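Side-chain contacts in Melibiose/raffinose/stachyose-binding protein MelE (Bacillus subtilis subsp. subtilis str. 168, PDB 4R6H), which binds melibiose, raffinose and stachyose and serves as the solute-binding protein of the MelEDC-MsmX ABC transporter that imports these sugars: residues A[171-176]-A[265-270]; A[183-188]-A[253-258]; A[247-252]-A[393-398]; A[259-264]-A[279-284]; A[272-277]-A[285-290]. One frame throughout, in Å; residues are numbered along the deposited sequence.

In the fold
Contacts 1, 2, 4 and 5 cluster together; contact 3 lies further from contacts 4 and 5. Contacts 1 and 5 are buried. Each packs a helix against a strand of the mixed sheet that includes strands 265-269 and 287-291, and the touching groups are apolar. Contacts 2 and 4 are partly buried and share helix 256-261: its Leu256 meets Trp185 in contact 2, and its end accepts an asparagine bond in contact 4. Contacts 4 and 5 also share helix 274-281. In contact 4 direct hydrogen bonding joins the two segments, whereas a water bridges backbone atoms in contact 5. Contact 3 is a surface contact, where one valine methyl rests on the end of helix 383-395.

Contact 1. Residues A[171-176]-A[265-270]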
# COMPACT_ATOMS: atom_id res chain seq x y z
N ARG A 171 9.03 -24.29 -4.41
CA ARG A 171 9.71 -25.49 -4.91
C ARG A 171 8.75 -26.67 -4.97
O ARG A 171 8.73 -27.42 -5.96
CB ARG A 171 10.92 -25.82 -4.04
CG ARG A 171 12.07 -24.86 -4.27
CD ARG A 171 13.44 -25.49 -3.99
NE ARG A 171 13.39 -26.22 -2.75
CZ ARG A 171 13.52 -25.68 -1.55
NH1 ARG A 171 13.42 -26.45 -0.49
NH2 ARG A 171 13.79 -24.38 -1.39
N THR A 172 7.90 -26.80 -3.95
CA THR A 172 6.90 -27.88 -3.95
C THR A 172 5.93 -27.78 -5.10
O THR A 172 5.59 -28.75 -5.78
CB THR A 172 6.11 -27.88 -2.63
OG1 THR A 172 7.00 -28.16 -1.55
CG2 THR A 172 4.95 -28.91 -2.67
N ILE A 173 5.44 -26.57 -5.34
CA ILE A 173 4.51 -26.36 -6.44
C ILE A 173 5.16 -26.69 -7.78
O ILE A 173 4.54 -27.32 -8.65
CB ILE A 173 3.99 -24.89 -6.38
CG1 ILE A 173 3.09 -24.69 -5.16
CG2 ILE A 173 3.24 -24.49 -7.62
CD1 ILE A 173 3.09 -23.27 -4.60
N LYS A 174 6.42 -26.28 -7.98
CA LYS A 174 7.09 -26.55 -9.20
C LYS A 174 7.22 -28.07 -9.38
O LYS A 174 6.92 -28.56 -10.47
CB LYS A 174 8.46 -25.86 -9.26
CG LYS A 174 9.20 -26.23 -10.54
CD LYS A 174 10.56 -25.57 -10.67
CE LYS A 174 11.68 -26.37 -10.06
NZ LYS A 174 13.06 -25.89 -10.45
N GLU A 175 7.65 -28.76 -8.33
CA GLU A 175 7.90 -30.25 -8.36
C GLU A 175 6.57 -30.97 -8.66
O GLU A 175 6.42 -31.74 -9.64
CB GLU A 175 8.50 -30.68 -7.02
CG GLU A 175 10.01 -30.45 -6.88
CD GLU A 175 10.60 -30.17 -5.47
OE1 GLU A 175 9.96 -30.38 -4.39
OE2 GLU A 175 11.79 -29.73 -5.43
N LYS A 176 5.56 -30.67 -7.87
CA LYS A 176 4.30 -31.44 -7.92
C LYS A 176 3.43 -31.07 -9.12
O LYS A 176 2.68 -31.92 -9.61
CB LYS A 176 3.53 -31.34 -6.59
CG LYS A 176 4.29 -31.81 -5.36
CD LYS A 176 4.00 -33.24 -4.94
CE LYS A 176 4.40 -33.47 -3.49
NZ LYS A 176 3.68 -32.57 -2.54
N ILE A 265 -1.63 -20.00 -11.46
CA ILE A 265 -0.73 -19.23 -10.59
C ILE A 265 -0.98 -19.59 -9.15
O ILE A 265 -2.13 -19.53 -8.69
CB ILE A 265 -0.96 -17.70 -10.76
CG1 ILE A 265 -0.49 -17.20 -12.14
CG2 ILE A 265 -0.23 -16.91 -9.69
CD1 ILE A 265 -0.95 -15.80 -12.46
N ALA A 266 0.05 -19.94 -8.39
CA ALA A 266 -0.13 -20.21 -6.95
C ALA A 266 -0.11 -18.96 -6.08
O ALA A 266 -1.04 -18.73 -5.33
CB ALA A 266 0.88 -21.23 -6.45
N PHE A 267 0.95 -18.17 -6.18
CA PHE A 267 1.13 -16.94 -5.40
C PHE A 267 1.41 -15.75 -6.31
O PHE A 267 2.02 -15.87 -7.36
CB PHE A 267 2.32 -17.04 -4.49
CG PHE A 267 2.19 -18.02 -3.37
CD1 PHE A 267 1.70 -17.62 -2.13
CD2 PHE A 267 2.68 -19.33 -3.51
CE1 PHE A 267 1.67 -18.50 -1.07
CE2 PHE A 267 2.62 -20.23 -2.45
CZ PHE A 267 2.12 -19.82 -1.23
N THR A 268 1.03 -14.57 -5.83
CA THR A 268 1.45 -13.31 -6.44
C THR A 268 1.42 -12.24 -5.38
O THR A 268 0.77 -12.42 -4.36
CB THR A 268 0.62 -12.96 -7.70
OG1 THR A 268 1.29 -11.95 -8.46
CG2 THR A 268 -0.79 -12.47 -7.36
N MET A 269 2.14 -11.13 -5.57
CA MET A 269 2.07 -10.04 -4.61
C MET A 269 0.71 -9.41 -4.63
O MET A 269 0.02 -9.37 -5.66
CB MET A 269 3.10 -8.97 -4.92
CG MET A 269 4.57 -9.38 -4.94
SD MET A 269 5.41 -9.91 -3.46
CE MET A 269 5.16 -8.49 -2.35
N GLN A 270 0.27 -8.96 -3.46
CA GLN A 270 -1.11 -8.54 -3.37
C GLN A 270 -1.38 -7.28 -4.17
O GLN A 270 -0.64 -6.30 -4.07
CB GLN A 270 -1.40 -8.29 -1.93
CG GLN A 270 -2.84 -8.32 -1.61
CD GLN A 270 -2.99 -8.30 -0.14
OE1 GLN A 270 -2.25 -9.01 0.56
NE2 GLN A 270 -3.95 -7.55 0.35
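Ile173 reaches from helix 163-177 to Ala266 and Phe267 of strand 265-269. Its CB leaves the helix on the side that faces the strand. There the side chain forks. Ile173 CG2 lies anti to the backbone N and passes Ala266 CB at 4.2 Å, a loose contact. CG1 sits beside the backbone N, with chi1 -69°, and carries the longer branch forward. CD1 at its tip does most of the touching. Ile173 CD1 meets Ala266 CB at 3.5 Å. Ile173 CD1 also lies 3.8 Å from Phe267 CE2 and 4.1 Å from Phe267 CD2. It comes to the edge of the phenyl ring, near the ring plane, and not over a face. One methyl thus fills the corner between the alanine and the ring. No hydrogen bond crosses here, and all three residues are buried. Phe166 meets the Phe267 ring edge-to-face, and Pro183 of the neighbouring strand also touches Ile173. The chain turns a corner at Ala266; its methyl points to the helix, while Phe267 reaches it only with the edge of its ring. This is helix-on-sheet packing in an alpha/beta lobe, as in the bacterial solute-binding protein 1 family.

Contact 2. Residues A[183-188]-A[253-258]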
# COMPACT_ATOMS: atom_id res chain seq x y z
N PRO A 183 4.71 -20.85 -9.72
CA PRO A 183 4.63 -20.77 -8.28
C PRO A 183 4.44 -19.32 -7.78
O PRO A 183 3.59 -19.11 -6.88
CB PRO A 183 5.94 -21.40 -7.79
CG PRO A 183 6.36 -22.28 -8.93
CD PRO A 183 5.91 -21.61 -10.15
N PHE A 184 5.17 -18.36 -8.36
CA PHE A 184 5.10 -16.96 -7.90
C PHE A 184 5.15 -16.09 -9.12
O PHE A 184 6.13 -16.09 -9.81
CB PHE A 184 6.28 -16.73 -6.98
CG PHE A 184 6.33 -15.40 -6.27
CD1 PHE A 184 5.18 -14.67 -5.97
CD2 PHE A 184 7.55 -14.95 -5.78
CE1 PHE A 184 5.25 -13.49 -5.24
CE2 PHE A 184 7.62 -13.78 -5.03
CZ PHE A 184 6.48 -13.04 -4.79
N TRP A 185 4.08 -15.39 -9.43
CA TRP A 185 3.93 -14.72 -10.72
C TRP A 185 4.15 -13.24 -10.63
O TRP A 185 3.66 -12.59 -9.73
CB TRP A 185 2.52 -14.97 -11.28
CG TRP A 185 2.30 -14.55 -12.70
CD1 TRP A 185 2.46 -15.31 -13.82
CD2 TRP A 185 1.78 -13.30 -13.12
NE1 TRP A 185 2.11 -14.58 -14.94
CE2 TRP A 185 1.68 -13.35 -14.54
CE3 TRP A 185 1.39 -12.14 -12.46
CZ2 TRP A 185 1.21 -12.25 -15.29
CZ3 TRP A 185 0.93 -11.07 -13.20
CH2 TRP A 185 0.82 -11.14 -14.59
N PHE A 186 4.94 -12.72 -11.57
CA PHE A 186 5.21 -11.29 -11.72
C PHE A 186 4.82 -10.76 -13.07
O PHE A 186 5.19 -11.33 -14.11
CB PHE A 186 6.74 -10.98 -11.56
CG PHE A 186 7.22 -10.99 -10.14
CD1 PHE A 186 7.59 -12.16 -9.54
CD2 PHE A 186 7.28 -9.83 -9.42
CE1 PHE A 186 8.04 -12.19 -8.23
CE2 PHE A 186 7.73 -9.82 -8.12
CZ PHE A 186 8.11 -11.02 -7.51
N ALA A 187 4.17 -9.62 -13.04
CA ALA A 187 3.91 -8.86 -14.27
C ALA A 187 5.14 -7.93 -14.50
O ALA A 187 5.04 -6.72 -14.36
CB ALA A 187 2.63 -8.07 -14.16
N GLY A 188 6.27 -8.53 -14.89
CA GLY A 188 7.54 -7.87 -14.89
C GLY A 188 7.67 -6.85 -16.01
O GLY A 188 8.62 -6.07 -16.02
N LYS A 253 0.35 -6.76 -16.46
CA LYS A 253 -0.67 -6.75 -15.41
C LYS A 253 -2.03 -7.21 -15.92
O LYS A 253 -2.81 -7.84 -15.20
CB LYS A 253 -0.79 -5.35 -14.82
CG LYS A 253 0.44 -4.92 -14.03
CD LYS A 253 0.22 -3.59 -13.30
CE LYS A 253 -0.31 -2.47 -14.21
NZ LYS A 253 0.58 -2.04 -15.34
N SER A 254 -2.33 -6.90 -17.18
CA SER A 254 -3.63 -7.24 -17.77
C SER A 254 -3.84 -8.74 -17.90
O SER A 254 -4.98 -9.13 -18.09
CB SER A 254 -3.77 -6.61 -19.16
OG SER A 254 -2.78 -7.09 -19.99
N GLN A 255 -2.78 -9.56 -17.78
CA GLN A 255 -2.87 -11.00 -17.90
C GLN A 255 -3.24 -11.71 -16.58
O GLN A 255 -3.63 -12.88 -16.57
CB GLN A 255 -1.56 -11.56 -18.44
CG GLN A 255 -1.18 -11.01 -19.83
CD GLN A 255 0.30 -11.16 -20.23
OE1 GLN A 255 1.19 -11.37 -19.41
NE2 GLN A 255 0.56 -11.03 -21.52
N LEU A 256 -3.10 -11.01 -15.46
CA LEU A 256 -3.12 -11.66 -14.16
C LEU A 256 -4.47 -12.32 -13.86
O LEU A 256 -4.52 -13.49 -13.43
CB LEU A 256 -2.77 -10.65 -13.05
CG LEU A 256 -2.98 -11.14 -11.59
CD1 LEU A 256 -2.16 -12.38 -11.31
CD2 LEU A 256 -2.72 -10.03 -10.61
N ILE A 257 -5.56 -11.58 -14.01
CA ILE A 257 -6.87 -12.09 -13.59
C ILE A 257 -7.18 -13.38 -14.35
O ILE A 257 -7.58 -14.38 -13.72
CB ILE A 257 -7.97 -11.07 -13.79
CG1 ILE A 257 -7.81 -9.90 -12.81
CG2 ILE A 257 -9.33 -11.72 -13.63
CD1 ILE A 257 -8.65 -8.68 -13.14
N GLU A 258 -7.02 -13.37 -15.67
CA GLU A 258 -7.33 -14.56 -16.47
C GLU A 258 -6.44 -15.75 -16.05
O GLU A 258 -6.94 -16.88 -15.88
CB GLU A 258 -7.18 -14.30 -17.99
CG GLU A 258 -7.36 -15.56 -18.87
CD GLU A 258 -7.52 -15.31 -20.37
OE1 GLU A 258 -7.61 -14.13 -20.78
OE2 GLU A 258 -7.56 -16.31 -21.16
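The contact belongs to the partly buried, mostly apolar seam between strand 182-185 and helix 256-261, where Trp185 lies against Leu256. The indole points across from the strand with CG anti to the backbone N, chi1 -170°. Its six-membered ring makes the contact. Trp185 CZ3 is 3.7 Å from Leu256 CB, and Trp185 CE3 is 3.7 Å from Leu256 CD1. Leu256 therefore offers both the root of its side chain and one methyl. It approaches the ring obliquely. At the ring edge, near its plane, Gln255 OE1 stands 4.2 Å from Trp185 CZ2. Gln255 OE1 accepts a hydrogen bond from Lys252 N; towards the indole it makes only a loose contact. Ala187 is the centre of an inverse gamma turn. Ala187 CB rests 3.5 Å from Lys253 N and 3.8 Å from Lys253 CG. The lysine chain bends at its last two torsions, and its NZ forms a salt bridge with Asp190. The backbone N of Ala187 lies over one face of the indole, toward its rim. An alanine in place of Trp185 would probably open a gap beside Leu256 and Ile265. Ile265 of strand 265-269 packs on both Trp185 and Leu256, so helix 256-261 is joined by apolar packing to two neighbouring parallel strands of the mixed sheet.

Contact 3. Residues A[247-252]-A[393-398]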
# COMPACT_ATOMS: atom_id res chain seq x y z
N ASP A 247 8.36 -15.91 -18.37
CA ASP A 247 8.12 -14.69 -19.13
C ASP A 247 7.99 -13.44 -18.25
O ASP A 247 7.40 -12.48 -18.67
CB ASP A 247 6.88 -14.83 -20.02
CG ASP A 247 5.55 -14.87 -19.23
OD1 ASP A 247 5.58 -15.20 -18.04
OD2 ASP A 247 4.49 -14.55 -19.85
N ALA A 248 8.56 -13.47 -17.05
CA ALA A 248 8.41 -12.34 -16.11
C ALA A 248 8.75 -11.00 -16.74
O ALA A 248 7.98 -10.04 -16.59
CB ALA A 248 9.19 -12.56 -14.84
N VAL A 249 9.85 -10.92 -17.49
CA VAL A 249 10.24 -9.67 -18.15
C VAL A 249 9.19 -9.10 -19.12
O VAL A 249 9.14 -7.90 -19.33
CB VAL A 249 11.62 -9.86 -18.87
CG1 VAL A 249 11.83 -8.87 -20.02
CG2 VAL A 249 12.75 -9.73 -17.87
N THR A 250 8.36 -9.93 -19.73
CA THR A 250 7.36 -9.46 -20.68
C THR A 250 5.90 -9.60 -20.21
O THR A 250 4.99 -9.14 -20.89
CB THR A 250 7.45 -10.21 -22.03
OG1 THR A 250 7.47 -11.61 -21.80
CG2 THR A 250 8.72 -9.84 -22.78
N ALA A 251 5.68 -10.17 -19.02
CA ALA A 251 4.30 -10.39 -18.56
C ALA A 251 3.67 -9.10 -18.10
O ALA A 251 4.28 -8.28 -17.42
CB ALA A 251 4.30 -11.40 -17.46
N LYS A 252 2.40 -8.92 -18.47
CA LYS A 252 1.68 -7.71 -18.26
C LYS A 252 0.61 -7.85 -17.19
O LYS A 252 0.03 -8.91 -16.97
CB LYS A 252 1.08 -7.26 -19.59
CG LYS A 252 2.18 -6.86 -20.55
CD LYS A 252 1.63 -6.23 -21.80
CE LYS A 252 2.78 -5.94 -22.77
NZ LYS A 252 2.26 -5.64 -24.13
N GLU A 393 15.99 -5.02 -14.25
CA GLU A 393 17.30 -5.33 -14.79
C GLU A 393 17.85 -6.69 -14.31
O GLU A 393 18.54 -7.40 -15.03
CB GLU A 393 18.27 -4.18 -14.51
CG GLU A 393 17.97 -2.95 -15.34
CD GLU A 393 19.14 -1.99 -15.38
OE1 GLU A 393 19.34 -1.32 -14.38
OE2 GLU A 393 19.81 -1.91 -16.44
N LEU A 394 17.53 -7.05 -13.07
CA LEU A 394 17.89 -8.36 -12.56
C LEU A 394 17.14 -9.41 -13.37
O LEU A 394 17.76 -10.36 -13.90
CB LEU A 394 17.51 -8.46 -11.07
CG LEU A 394 17.83 -9.81 -10.40
CD1 LEU A 394 17.79 -9.56 -8.90
CD2 LEU A 394 16.87 -10.96 -10.73
N ALA A 395 15.83 -9.25 -13.55
CA ALA A 395 15.04 -10.28 -14.22
C ALA A 395 15.47 -10.44 -15.67
O ALA A 395 15.36 -11.53 -16.25
CB ALA A 395 13.55 -9.96 -14.15
N ALA A 396 15.95 -9.34 -16.26
CA ALA A 396 16.41 -9.35 -17.64
C ALA A 396 17.90 -9.77 -17.76
O ALA A 396 18.43 -9.74 -18.85
CB ALA A 396 16.18 -7.99 -18.26
N ASP A 397 18.55 -10.14 -16.67
CA ASP A 397 19.93 -10.62 -16.67
C ASP A 397 20.93 -9.53 -17.05
O ASP A 397 22.08 -9.84 -17.47
CB ASP A 397 20.12 -11.88 -17.54
CG ASP A 397 19.32 -13.08 -17.05
OD1 ASP A 397 18.92 -13.10 -15.87
OD2 ASP A 397 19.11 -14.01 -17.85
N ILE A 398 20.55 -8.28 -16.83
CA ILE A 398 21.43 -7.13 -17.10
C ILE A 398 22.34 -6.83 -15.88
O ILE A 398 23.52 -6.50 -16.06
CB ILE A 398 20.63 -5.89 -17.48
CG1 ILE A 398 19.86 -6.12 -18.79
CG2 ILE A 398 21.53 -4.66 -17.62
CD1 ILE A 398 18.75 -5.14 -19.04
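Val249 meets Ala395 and Ala396 through one methyl, CG2. Val249 has the most surface buried of the three. Its CG2 lies anti to the carbonyl carbon, with CG1 anti to the backbone N at chi1 156°. This aims CG2 at the end of helix 383-395. Val249 CG2 is 3.6 Å from Ala395 O and equally far from Ala396 N, so it sits over the peptide link between the two alanines. Ala395 CB is 3.8 Å from Val249 CG2. Ala396 CB is 3.9 Å from Val249 CG2. The helix ends here in a Schellman motif. Asp397 takes a positive phi of 67°, and Ile398 N bonds to Glu393 O while Asp397 N bonds to Leu394 O. The loop 247-252 thus packs on a capped C-terminus, and the short alanine side chains probably let the valine come close to the backbone. Asp397 OD1 forms a salt bridge with Lys236 of helix 229-240. Ala395 also touches Phe194 of helix 192-206.

Contact 4. Residues A[259-264]-A[279-284]; sequences LMAQNK and AQINPN
Asn282 and Ala261 are joined by the direct hydrogen bond of this contact. Asn282 CG lies anti to the backbone N, chi1 -174°, which carries the amide toward Ala261. Asn282 ND2 donates to Ala261 O at 2.9 Å, with an N-H...O angle of 158°. The donor stands almost in line with the C=O bond. At the other end of the amide, Asn282 OD1 accepts from Asn284 N at 3.0 Å, an Asx turn, and from Asn284 ND2 at 3.2 Å. Three bonds therefore fix the amide's rotation. A leucine in place of Asn282 would probably leave Ala261 O without this donor and free the loop at 284 to move. A water accepts from Asn263 ND2 and bonds weakly to Asn284 O. Apolar contact is slight: Ala261 CB meets Ile281 CG2 at 4.0 Å. Helix 256-261 ends in a Schellman motif with Asn263 at C-prime. Met260 and Ala261 pack on Val278 of helix 274-281, and the chain continues into strand 265-269.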
# COMPACT_ATOMS: atom_id res chain seq x y z
N LEU A 259 -5.16 -15.53 -15.83
CA LEU A 259 -4.28 -16.64 -15.46
C LEU A 259 -4.63 -17.19 -14.07
O LEU A 259 -4.67 -18.41 -13.85
CB LEU A 259 -2.80 -16.26 -15.48
CG LEU A 259 -2.23 -16.03 -16.85
CD1 LEU A 259 -0.84 -15.40 -16.69
CD2 LEU A 259 -2.16 -17.30 -17.70
N MET A 260 -4.91 -16.30 -13.11
CA MET A 260 -5.28 -16.74 -11.79
C MET A 260 -6.61 -17.54 -11.83
O MET A 260 -6.73 -18.57 -11.18
CB MET A 260 -5.36 -15.50 -10.87
CG MET A 260 -5.51 -15.76 -9.38
SD MET A 260 -4.33 -16.90 -8.59
CE MET A 260 -3.47 -15.90 -7.43
N ALA A 261 -7.56 -17.05 -12.60
CA ALA A 261 -8.87 -17.74 -12.75
C ALA A 261 -8.74 -19.09 -13.45
O ALA A 261 -9.66 -19.89 -13.35
CB ALA A 261 -9.80 -16.87 -13.54
N GLN A 262 -7.65 -19.32 -14.17
CA GLN A 262 -7.43 -20.59 -14.86
C GLN A 262 -6.57 -21.54 -14.03
O GLN A 262 -6.08 -22.55 -14.54
CB GLN A 262 -6.81 -20.31 -16.22
CG GLN A 262 -7.79 -19.70 -17.17
CD GLN A 262 -7.14 -19.14 -18.44
OE1 GLN A 262 -5.93 -19.26 -18.66
NE2 GLN A 262 -7.95 -18.51 -19.26
N ASN A 263 -6.39 -21.26 -12.72
CA ASN A 263 -5.56 -22.13 -11.88
C ASN A 263 -4.12 -22.28 -12.39
O ASN A 263 -3.48 -23.33 -12.17
CB ASN A 263 -6.22 -23.52 -11.69
CG ASN A 263 -7.45 -23.46 -10.83
OD1 ASN A 263 -7.38 -23.22 -9.61
ND2 ASN A 263 -8.59 -23.68 -11.42
N LYS A 264 -3.58 -21.20 -12.96
CA LYS A 264 -2.24 -21.20 -13.50
C LYS A 264 -1.18 -20.55 -12.60
O LYS A 264 0.03 -20.59 -12.93
CB LYS A 264 -2.25 -20.63 -14.91
CG LYS A 264 -2.91 -21.61 -15.89
CD LYS A 264 -3.02 -21.07 -17.31
CE LYS A 264 -3.72 -22.07 -18.23
NZ LYS A 264 -4.42 -21.39 -19.35
N ALA A 279 -13.21 -14.23 -8.92
CA ALA A 279 -14.52 -14.85 -8.60
C ALA A 279 -15.58 -14.50 -9.62
O ALA A 279 -16.47 -15.34 -9.89
CB ALA A 279 -14.95 -14.47 -7.21
N GLN A 280 -15.50 -13.31 -10.21
CA GLN A 280 -16.47 -12.91 -11.23
C GLN A 280 -16.35 -13.72 -12.52
O GLN A 280 -17.34 -13.92 -13.23
CB GLN A 280 -16.36 -11.41 -11.53
CG GLN A 280 -16.67 -10.51 -10.33
CD GLN A 280 -18.15 -10.43 -9.99
OE1 GLN A 280 -18.60 -10.96 -8.96
NE2 GLN A 280 -18.91 -9.77 -10.85
N ILE A 281 -15.15 -14.17 -12.83
CA ILE A 281 -14.86 -14.92 -14.04
C ILE A 281 -14.96 -16.45 -13.81
O ILE A 281 -15.45 -17.23 -14.64
CB ILE A 281 -13.46 -14.54 -14.57
CG1 ILE A 281 -13.55 -13.12 -15.18
CG2 ILE A 281 -12.97 -15.53 -15.60
CD1 ILE A 281 -12.22 -12.41 -15.20
N ASN A 282 -14.43 -16.89 -12.69
CA ASN A 282 -14.47 -18.31 -12.30
C ASN A 282 -14.70 -18.40 -10.79
O ASN A 282 -13.75 -18.40 -10.02
CB ASN A 282 -13.17 -19.00 -12.67
CG ASN A 282 -13.23 -20.49 -12.43
OD1 ASN A 282 -14.23 -20.99 -11.88
ND2 ASN A 282 -12.16 -21.20 -12.76
N PRO A 283 -15.98 -18.58 -10.37
CA PRO A 283 -16.31 -18.66 -8.96
C PRO A 283 -15.73 -19.90 -8.27
O PRO A 283 -15.73 -19.93 -7.06
CB PRO A 283 -17.85 -18.67 -8.94
CG PRO A 283 -18.25 -19.07 -10.27
CD PRO A 283 -17.18 -18.63 -11.23
N ASN A 284 -15.22 -20.86 -9.04
CA ASN A 284 -14.61 -22.02 -8.47
C ASN A 284 -13.19 -21.80 -7.99
O ASN A 284 -12.65 -22.67 -7.35
CB ASN A 284 -14.56 -23.15 -9.47
CG ASN A 284 -15.93 -23.56 -9.91
OD1 ASN A 284 -16.70 -24.07 -9.09
ND2 ASN A 284 -16.29 -23.26 -11.14
O HOH W 1 -11.13 -24.58 -9.75

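Contact 5. Residues A[272-277]-A[285-290]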
# COMPACT_ATOMS: atom_id res chain seq x y z
N GLY A 272 -4.96 -6.27 -4.40
CA GLY A 272 -6.10 -5.73 -3.66
C GLY A 272 -7.47 -6.20 -4.13
O GLY A 272 -8.36 -6.29 -3.31
N THR A 273 -7.66 -6.42 -5.42
CA THR A 273 -8.99 -6.84 -5.90
C THR A 273 -8.93 -8.16 -6.65
O THR A 273 -9.87 -8.52 -7.35
CB THR A 273 -9.66 -5.81 -6.80
OG1 THR A 273 -8.82 -5.56 -7.95
CG2 THR A 273 -9.88 -4.50 -6.03
N LEU A 274 -7.85 -8.90 -6.50
CA LEU A 274 -7.66 -10.08 -7.33
C LEU A 274 -8.73 -11.12 -7.05
O LEU A 274 -9.33 -11.69 -8.00
CB LEU A 274 -6.26 -10.69 -7.16
CG LEU A 274 -5.92 -11.92 -8.04
CD1 LEU A 274 -6.03 -11.61 -9.52
CD2 LEU A 274 -4.52 -12.48 -7.73
N GLY A 275 -8.98 -11.39 -5.77
CA GLY A 275 -9.95 -12.42 -5.40
C GLY A 275 -11.30 -12.13 -5.98
O GLY A 275 -11.95 -12.96 -6.58
N GLN A 276 -11.74 -10.89 -5.80
CA GLN A 276 -13.10 -10.55 -6.22
C GLN A 276 -13.21 -10.56 -7.75
O GLN A 276 -14.23 -10.99 -8.34
CB GLN A 276 -13.53 -9.20 -5.58
CG GLN A 276 -12.78 -7.92 -6.02
CD GLN A 276 -12.84 -6.72 -5.06
OE1 GLN A 276 -13.18 -5.59 -5.45
NE2 GLN A 276 -12.45 -6.93 -3.86
N ASP A 277 -12.15 -10.12 -8.42
CA ASP A 277 -12.14 -10.08 -9.87
C ASP A 277 -12.12 -11.49 -10.48
O ASP A 277 -12.81 -11.76 -11.47
CB ASP A 277 -10.94 -9.30 -10.38
CG ASP A 277 -11.01 -7.82 -10.06
OD1 ASP A 277 -12.13 -7.32 -9.80
OD2 ASP A 277 -9.89 -7.23 -10.03
N VAL A 285 -12.60 -20.64 -8.30
CA VAL A 285 -11.26 -20.33 -7.79
C VAL A 285 -11.35 -19.33 -6.65
O VAL A 285 -11.90 -18.24 -6.82
CB VAL A 285 -10.37 -19.73 -8.91
CG1 VAL A 285 -8.99 -19.29 -8.40
CG2 VAL A 285 -10.20 -20.75 -10.02
N LYS A 286 -10.81 -19.73 -5.50
CA LYS A 286 -10.85 -18.95 -4.29
C LYS A 286 -9.45 -18.41 -4.03
O LYS A 286 -8.49 -19.19 -3.81
CB LYS A 286 -11.28 -19.79 -3.08
CG LYS A 286 -12.59 -20.57 -3.23
CD LYS A 286 -13.80 -19.67 -3.42
CE LYS A 286 -15.10 -20.47 -3.42
NZ LYS A 286 -15.41 -21.07 -2.09
N VAL A 287 -9.31 -17.11 -4.11
CA VAL A 287 -8.04 -16.40 -3.84
C VAL A 287 -8.11 -15.85 -2.43
O VAL A 287 -9.07 -15.17 -2.05
CB VAL A 287 -7.80 -15.25 -4.84
CG1 VAL A 287 -6.51 -14.51 -4.51
CG2 VAL A 287 -7.79 -15.81 -6.26
N GLY A 288 -7.09 -16.15 -1.64
CA GLY A 288 -6.91 -15.64 -0.30
C GLY A 288 -5.71 -14.73 -0.20
O GLY A 288 -4.94 -14.61 -1.14
N ILE A 289 -5.57 -14.11 0.96
CA ILE A 289 -4.35 -13.34 1.27
C ILE A 289 -3.76 -13.80 2.59
O ILE A 289 -4.48 -14.27 3.49
CB ILE A 289 -4.57 -11.79 1.26
CG1 ILE A 289 -5.71 -11.39 2.20
CG2 ILE A 289 -4.84 -11.33 -0.15
CD1 ILE A 289 -5.84 -9.93 2.51
N ILE A 290 -2.45 -13.68 2.69
CA ILE A 290 -1.70 -13.88 3.91
C ILE A 290 -0.76 -12.70 4.11
O ILE A 290 -0.40 -12.04 3.16
CB ILE A 290 -0.90 -15.22 3.91
CG1 ILE A 290 0.09 -15.27 2.76
CG2 ILE A 290 -1.86 -16.39 3.88
CD1 ILE A 290 0.87 -16.58 2.75
O HOH W 2 -11.43 -15.68 -5.63
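Val287 has CG1 anti to its backbone N, chi1 178°, and CG2 anti to its carbonyl carbon; this leaves both methyls equally far from the CA of Gly275. Val287 CB, between them, comes closest, 3.6 Å from Gly275 CA. Val287 CG1 and CG2 each lie 4.1 Å from Gly275 CA. The valine fork thus sits over the glycine backbone of the helix. Gly275 has no side chain, and a CB at this position would lie near Val287 O; its absence probably allows the close approach, 4.7 Å between Gly275 CA and Val287 CA. Leu274 adds a looser touch. Its CG is also anti to the backbone N, and Leu274 CD2 stands 4.3 Å from Val287 CG1. No direct hydrogen bond crosses. A water joins the backbones instead. It donates to Gly275 O and to Val285 O, each at 2.9 Å, and accepts from Val287 N at 3.0 Å. Three backbone atoms are satisfied in this way. At the helix start, Thr273 OG1 donates to Asp277 OD2 from above the carboxylate plane. Met260 of helix 256-261 touches both Leu274 and Val287, and Ala146 of the neighbouring strand meets Val287. Helix 274-281 leads by a short loop into strand 287-291, a helix-loop-strand unit that packs back on itself with a glycine where the two meet.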